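Local atomic coordinates of N-ACETYLMURAMOYL-L-ALANINE AMIDASE CwlV (Paenibacillus polymyxa, PDB entry 1JWQ), a protein that probably cleaves the amide bond between N-acetylmuramic acid and L-alanine in peptidoglycan, acting through this zinc-binding catalytic domain. Residues K2-D7 against E174-K179; N106-Y111 against V139-G144. All coordinates share one frame; numbering follows the deposited sequence.

Contact 1 (K2-D7 against E174-K179)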
loop_
_atom_site.group_PDB
_atom_site.type_symbol
_atom_site.label_atom_id
_atom_site.label_comp_id
_atom_site.label_asym_id
_atom_site.label_seq_id
_atom_site.Cartn_x
_atom_site.Cartn_y
_atom_site.Cartn_z
ATOM N N LYS A 2 13.393 -10.337 9.483
ATOM C CA LYS A 2 13.268 -9.050 8.817
ATOM C C LYS A 2 11.880 -8.513 9.135
ATOM O O LYS A 2 10.885 -9.231 9.030
ATOM C CB LYS A 2 13.466 -9.203 7.308
ATOM C CG LYS A 2 14.876 -9.648 6.940
ATOM C CD LYS A 2 15.145 -9.563 5.448
ATOM C CE LYS A 2 16.599 -9.912 5.147
ATOM N NZ LYS A 2 16.940 -9.731 3.709
ATOM N N VAL A 3 11.827 -7.251 9.545
ATOM C CA VAL A 3 10.574 -6.612 9.911
ATOM C C VAL A 3 9.944 -5.884 8.735
ATOM O O VAL A 3 10.600 -5.105 8.044
ATOM C CB VAL A 3 10.793 -5.621 11.071
ATOM C CG1 VAL A 3 9.506 -4.901 11.404
ATOM C CG2 VAL A 3 11.310 -6.372 12.291
ATOM N N VAL A 4 8.660 -6.145 8.528
ATOM C CA VAL A 4 7.907 -5.531 7.445
ATOM C C VAL A 4 6.746 -4.748 8.035
ATOM O O VAL A 4 5.898 -5.314 8.721
ATOM C CB VAL A 4 7.332 -6.606 6.496
ATOM C CG1 VAL A 4 6.536 -5.944 5.369
ATOM C CG2 VAL A 4 8.457 -7.454 5.935
ATOM N N VAL A 5 6.705 -3.445 7.779
ATOM C CA VAL A 5 5.610 -2.639 8.299
ATOM C C VAL A 5 4.669 -2.293 7.158
ATOM O O VAL A 5 5.087 -1.758 6.135
ATOM C CB VAL A 5 6.124 -1.346 8.978
ATOM C CG1 VAL A 5 4.950 -0.427 9.323
ATOM C CG2 VAL A 5 6.881 -1.705 10.248
ATOM N N ILE A 6 3.401 -2.645 7.336
ATOM C CA ILE A 6 2.376 -2.377 6.342
ATOM C C ILE A 6 1.467 -1.324 6.941
ATOM O O ILE A 6 0.908 -1.509 8.023
ATOM C CB ILE A 6 1.545 -3.628 6.024
ATOM C CG1 ILE A 6 2.466 -4.764 5.568
ATOM C CG2 ILE A 6 0.509 -3.298 4.953
ATOM C CD1 ILE A 6 3.205 -4.496 4.275
ATOM N N ASP A 7 1.327 -0.223 6.218
ATOM C CA ASP A 7 0.531 0.901 6.663
ATOM C C ASP A 7 -0.706 1.108 5.799
ATOM O O ASP A 7 -0.601 1.493 4.629
ATOM C CB ASP A 7 1.414 2.152 6.638
ATOM C CG ASP A 7 0.661 3.405 7.000
ATOM O OD1 ASP A 7 0.645 4.341 6.175
ATOM O OD2 ASP A 7 0.087 3.447 8.103
ATOM N N GLU A 174 10.401 -10.730 -2.531
ATOM C CA GLU A 174 11.481 -10.697 -3.507
ATOM C C GLU A 174 12.554 -9.694 -3.115
ATOM O O GLU A 174 13.739 -10.001 -3.173
ATOM C CB GLU A 174 10.941 -10.344 -4.896
ATOM C CG GLU A 174 10.047 -11.404 -5.520
ATOM C CD GLU A 174 10.816 -12.607 -6.036
ATOM O OE1 GLU A 174 12.066 -12.561 -6.067
ATOM O OE2 GLU A 174 10.162 -13.596 -6.428
ATOM N N TYR A 175 12.141 -8.496 -2.710
ATOM C CA TYR A 175 13.105 -7.470 -2.328
ATOM C C TYR A 175 13.936 -7.881 -1.121
ATOM O O TYR A 175 15.150 -7.670 -1.093
ATOM C CB TYR A 175 12.410 -6.144 -2.009
ATOM C CG TYR A 175 13.400 -5.046 -1.680
ATOM C CD1 TYR A 175 14.213 -4.498 -2.672
ATOM C CD2 TYR A 175 13.562 -4.592 -0.370
ATOM C CE1 TYR A 175 15.169 -3.524 -2.370
ATOM C CE2 TYR A 175 14.516 -3.619 -0.055
ATOM C CZ TYR A 175 15.313 -3.092 -1.063
ATOM O OH TYR A 175 16.254 -2.132 -0.762
ATOM N N LEU A 176 13.280 -8.462 -0.122
ATOM C CA LEU A 176 13.967 -8.884 1.091
ATOM C C LEU A 176 14.675 -10.222 0.921
ATOM O O LEU A 176 15.360 -10.689 1.830
ATOM C CB LEU A 176 12.980 -8.950 2.256
ATOM C CG LEU A 176 12.473 -7.576 2.707
ATOM C CD1 LEU A 176 11.485 -7.745 3.853
ATOM C CD2 LEU A 176 13.659 -6.716 3.140
ATOM N N ASP A 177 14.503 -10.826 -0.250
ATOM C CA ASP A 177 15.141 -12.095 -0.574
ATOM C C ASP A 177 14.909 -13.149 0.505
ATOM O O ASP A 177 15.849 -13.753 1.022
ATOM C CB ASP A 177 16.640 -11.858 -0.797
ATOM C CG ASP A 177 17.345 -13.056 -1.404
ATOM O OD1 ASP A 177 16.721 -13.778 -2.213
ATOM O OD2 ASP A 177 18.533 -13.260 -1.084
ATOM N N VAL A 178 13.641 -13.366 0.844
ATOM C CA VAL A 178 13.281 -14.357 1.852
ATOM C C VAL A 178 12.343 -15.415 1.276
ATOM O O VAL A 178 11.465 -15.924 1.973
ATOM C CB VAL A 178 12.604 -13.701 3.079
ATOM C CG1 VAL A 178 13.626 -12.885 3.860
ATOM C CG2 VAL A 178 11.446 -12.813 2.630
ATOM N N LYS A 179 12.534 -15.746 0.002
ATOM C CA LYS A 179 11.705 -16.753 -0.650
ATOM C C LYS A 179 11.931 -18.132 -0.034
ATOM O O LYS A 179 12.909 -18.284 0.731
ATOM C CB LYS A 179 12.012 -16.798 -2.149
ATOM C CG LYS A 179 11.518 -15.576 -2.909
ATOM C CD LYS A 179 11.904 -15.616 -4.380
ATOM C CE LYS A 179 13.373 -15.285 -4.587
ATOM N NZ LYS A 179 13.685 -15.093 -6.032
#
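K2 stretches over L176 to reach the last turn of the C-terminal helix, its NZ giving a hydrogen bond of 2.6 Å to the backbone O of L176. The two side chains run past one another in opposite senses: K2 heads from the strand to the helix end, L176 from the helix to the strand. CG of K2 stands anti to its carbonyl carbon (chi1 -65°) and the rest of the chain is fully extended, which carries the ammonium group far enough to find the carbonyl. NZ approaches the carbonyl off its axis, with a C=O...NZ angle of 136°, and sits 23° out of the carbonyl plane. On the way the aliphatic part of K2 lies alongside its neighbours: CD is 3.9 Å from CB of L176 and 4.0 Å from CG1 of V178. Replacing K2 by an alanine would probably leave the O of L176 without this donor and uncover the flanks of L176 and V178. Deeper in, V4 and L176 meet at an oblique angle through single methyls, CG2 of V4 and CD1 of L176 being 3.7 Å apart. At D177 the chain leaves helical geometry with positive phi in a Schellman motif, and this turn brings V178 round to face K2. Past the turn, K179 NZ folds back to E174 OE1 in a 3.0 Å salt bridge, on the syn side of the carboxylate. Strand 2-8 lies between strands 47-51 and 75-82 in the central sheet; V4 also touches V75 of the latter and I172 of helix 158-176. The end of that helix is thus laid against the start of the first strand, while Y175 packs on helix 102-116 and the O of V178 accepts a hydrogen bond from N44.

Contact 2 (N106-Y111 against V139-G144)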
loop_
_atom_site.group_PDB
_atom_site.type_symbol
_atom_site.label_atom_id
_atom_site.label_comp_id
_atom_site.label_asym_id
_atom_site.label_seq_id
_atom_site.Cartn_x
_atom_site.Cartn_y
_atom_site.Cartn_z
ATOM N N ASN A 106 11.167 -0.272 -7.395
ATOM C CA ASN A 106 11.303 -0.996 -8.657
ATOM C C ASN A 106 10.872 -2.454 -8.509
ATOM O O ASN A 106 10.099 -2.963 -9.319
ATOM C CB ASN A 106 12.750 -0.945 -9.164
ATOM C CG ASN A 106 13.159 0.442 -9.634
ATOM O OD1 ASN A 106 12.404 1.121 -10.327
ATOM N ND2 ASN A 106 14.369 0.859 -9.275
ATOM N N VAL A 107 11.373 -3.130 -7.480
ATOM C CA VAL A 107 11.008 -4.527 -7.270
ATOM C C VAL A 107 9.518 -4.623 -6.955
ATOM O O VAL A 107 8.802 -5.431 -7.547
ATOM C CB VAL A 107 11.834 -5.162 -6.123
ATOM C CG1 VAL A 107 11.363 -6.595 -5.851
ATOM C CG2 VAL A 107 13.314 -5.162 -6.499
ATOM N N MET A 108 9.044 -3.791 -6.034
ATOM C CA MET A 108 7.628 -3.814 -5.677
ATOM C C MET A 108 6.738 -3.638 -6.906
ATOM O O MET A 108 5.824 -4.427 -7.140
ATOM C CB MET A 108 7.314 -2.712 -4.660
ATOM C CG MET A 108 5.831 -2.556 -4.356
ATOM S SD MET A 108 5.081 -4.068 -3.700
ATOM C CE MET A 108 5.559 -3.930 -1.987
ATOM N N HIS A 109 7.010 -2.611 -7.699
ATOM C CA HIS A 109 6.204 -2.346 -8.887
ATOM C C HIS A 109 6.200 -3.528 -9.852
ATOM O O HIS A 109 5.189 -3.819 -10.481
ATOM C CB HIS A 109 6.717 -1.100 -9.614
ATOM C CG HIS A 109 5.697 -0.469 -10.509
ATOM N ND1 HIS A 109 4.553 0.130 -10.026
ATOM C CD2 HIS A 109 5.640 -0.357 -11.859
ATOM C CE1 HIS A 109 3.837 0.583 -11.039
ATOM N NE2 HIS A 109 4.473 0.301 -12.161
ATOM N N LYS A 110 7.343 -4.199 -9.961
ATOM C CA LYS A 110 7.493 -5.353 -10.848
ATOM C C LYS A 110 6.429 -6.427 -10.595
ATOM O O LYS A 110 5.902 -7.029 -11.533
ATOM C CB LYS A 110 8.889 -5.962 -10.670
ATOM C CG LYS A 110 9.213 -7.115 -11.615
ATOM C CD LYS A 110 10.593 -7.693 -11.326
ATOM C CE LYS A 110 11.060 -8.623 -12.444
ATOM N NZ LYS A 110 10.053 -9.665 -12.784
ATOM N N TYR A 111 6.103 -6.661 -9.330
ATOM C CA TYR A 111 5.111 -7.682 -8.993
ATOM C C TYR A 111 3.737 -7.121 -8.672
ATOM O O TYR A 111 2.708 -7.755 -8.922
ATOM C CB TYR A 111 5.614 -8.517 -7.817
ATOM C CG TYR A 111 6.927 -9.190 -8.120
ATOM C CD1 TYR A 111 8.139 -8.579 -7.795
ATOM C CD2 TYR A 111 6.961 -10.407 -8.799
ATOM C CE1 TYR A 111 9.355 -9.165 -8.145
ATOM C CE2 TYR A 111 8.165 -10.997 -9.153
ATOM C CZ TYR A 111 9.357 -10.371 -8.825
ATOM O OH TYR A 111 10.551 -10.952 -9.186
ATOM N N VAL A 139 7.768 2.728 0.359
ATOM C CA VAL A 139 6.992 3.108 -0.808
ATOM C C VAL A 139 5.527 3.250 -0.448
ATOM O O VAL A 139 5.056 2.687 0.543
ATOM C CB VAL A 139 7.133 2.073 -1.943
ATOM C CG1 VAL A 139 8.600 1.972 -2.375
ATOM C CG2 VAL A 139 6.613 0.717 -1.484
ATOM N N LEU A 140 4.816 4.035 -1.245
ATOM C CA LEU A 140 3.393 4.236 -1.035
ATOM C C LEU A 140 2.726 3.791 -2.324
ATOM O O LEU A 140 3.089 4.234 -3.415
ATOM C CB LEU A 140 3.087 5.706 -0.743
ATOM C CG LEU A 140 1.628 6.000 -0.386
ATOM C CD1 LEU A 140 1.558 7.163 0.601
ATOM C CD2 LEU A 140 0.842 6.304 -1.659
ATOM N N LEU A 141 1.765 2.890 -2.196
ATOM C CA LEU A 141 1.077 2.364 -3.357
ATOM C C LEU A 141 -0.320 2.938 -3.496
ATOM O O LEU A 141 -1.092 2.934 -2.546
ATOM C CB LEU A 141 0.987 0.837 -3.252
ATOM C CG LEU A 141 2.271 0.093 -2.865
ATOM C CD1 LEU A 141 1.967 -1.401 -2.768
ATOM C CD2 LEU A 141 3.365 0.354 -3.893
ATOM N N GLU A 142 -0.621 3.466 -4.676
ATOM C CA GLU A 142 -1.955 3.981 -4.966
ATOM C C GLU A 142 -2.443 2.900 -5.922
ATOM O O GLU A 142 -2.154 2.931 -7.117
ATOM C CB GLU A 142 -1.867 5.345 -5.652
ATOM C CG GLU A 142 -1.515 6.487 -4.699
ATOM C CD GLU A 142 -2.636 6.808 -3.724
ATOM O OE1 GLU A 142 -2.422 7.644 -2.816
ATOM O OE2 GLU A 142 -3.735 6.234 -3.868
ATOM N N VAL A 143 -3.166 1.930 -5.373
ATOM C CA VAL A 143 -3.633 0.783 -6.141
ATOM C C VAL A 143 -4.479 1.080 -7.368
ATOM O O VAL A 143 -4.265 0.491 -8.423
ATOM C CB VAL A 143 -4.398 -0.202 -5.236
ATOM C CG1 VAL A 143 -4.731 -1.470 -6.011
ATOM C CG2 VAL A 143 -3.548 -0.540 -4.011
ATOM N N GLY A 144 -5.437 1.985 -7.222
ATOM C CA GLY A 144 -6.304 2.340 -8.329
ATOM C C GLY A 144 -7.121 3.557 -7.950
ATOM O O GLY A 144 -7.008 4.047 -6.825
#
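M108 reaches from helix 102-116 to strand 138-145, where its CG lies 3.8 Å from CD2 of L141. The interaction between the two segments is wholly apolar, with no hydrogen bond across it. CG of M108 is set anti to the backbone N (chi1 173°), which points it at the strand, and this methylene makes the nearest approach; the bends at chi2 and chi3 turn the course of SD and CE beyond it. L141 crosses it at a slant, extending one methyl branch toward it. A looser touch, 4.4 Å from CG of M108 to CG2 of V139, adds the residue two places earlier, whose side chain leaves the same face of the strand. The three residues are buried, and others complete the layer: I172 of helix 158-176 touches M108, I168 of that helix meets L141, and F104 lies on V139.

Polar bonds lie outside this pair of segments: H109, next to M108, is hydrogen-bonded through ND1 with T94 OG1 and through NE2 with D120 OD2, which ties the helix to strands 92-96 and 120-125, while V139 and L141 are joined through their backbones to strand 75-82.

This is a helix packed on the face of a central sheet, as expected of the open alpha-beta-alpha fold. The side chain of L141 is about 6 Å from that of H80, a zinc ligand with H10 and E26, and about 10 Å from the zinc ion, which puts L141, the strand side of this contact, near the metal site.

Both contacts set a helix against internal strands of the same mixed sheet, but at different depths. The centre of contact 2 is about 7 Å from the centre of the chain, near the zinc site; that of contact 1 is about 13 Å from it, where the two ends of the chain meet, away from that site. Their chemistry follows: 106-111 against 139-144 is purely apolar, whereas 2-7 against 174-179 adds a lysine-to-carbonyl bond at its partly exposed margin to a buried methyl contact. The helices adjoin, CG of E174 lying 3.5 Å from CE1 of Y111, and in sequence contact 2 is nested within the span that contact 1 closes.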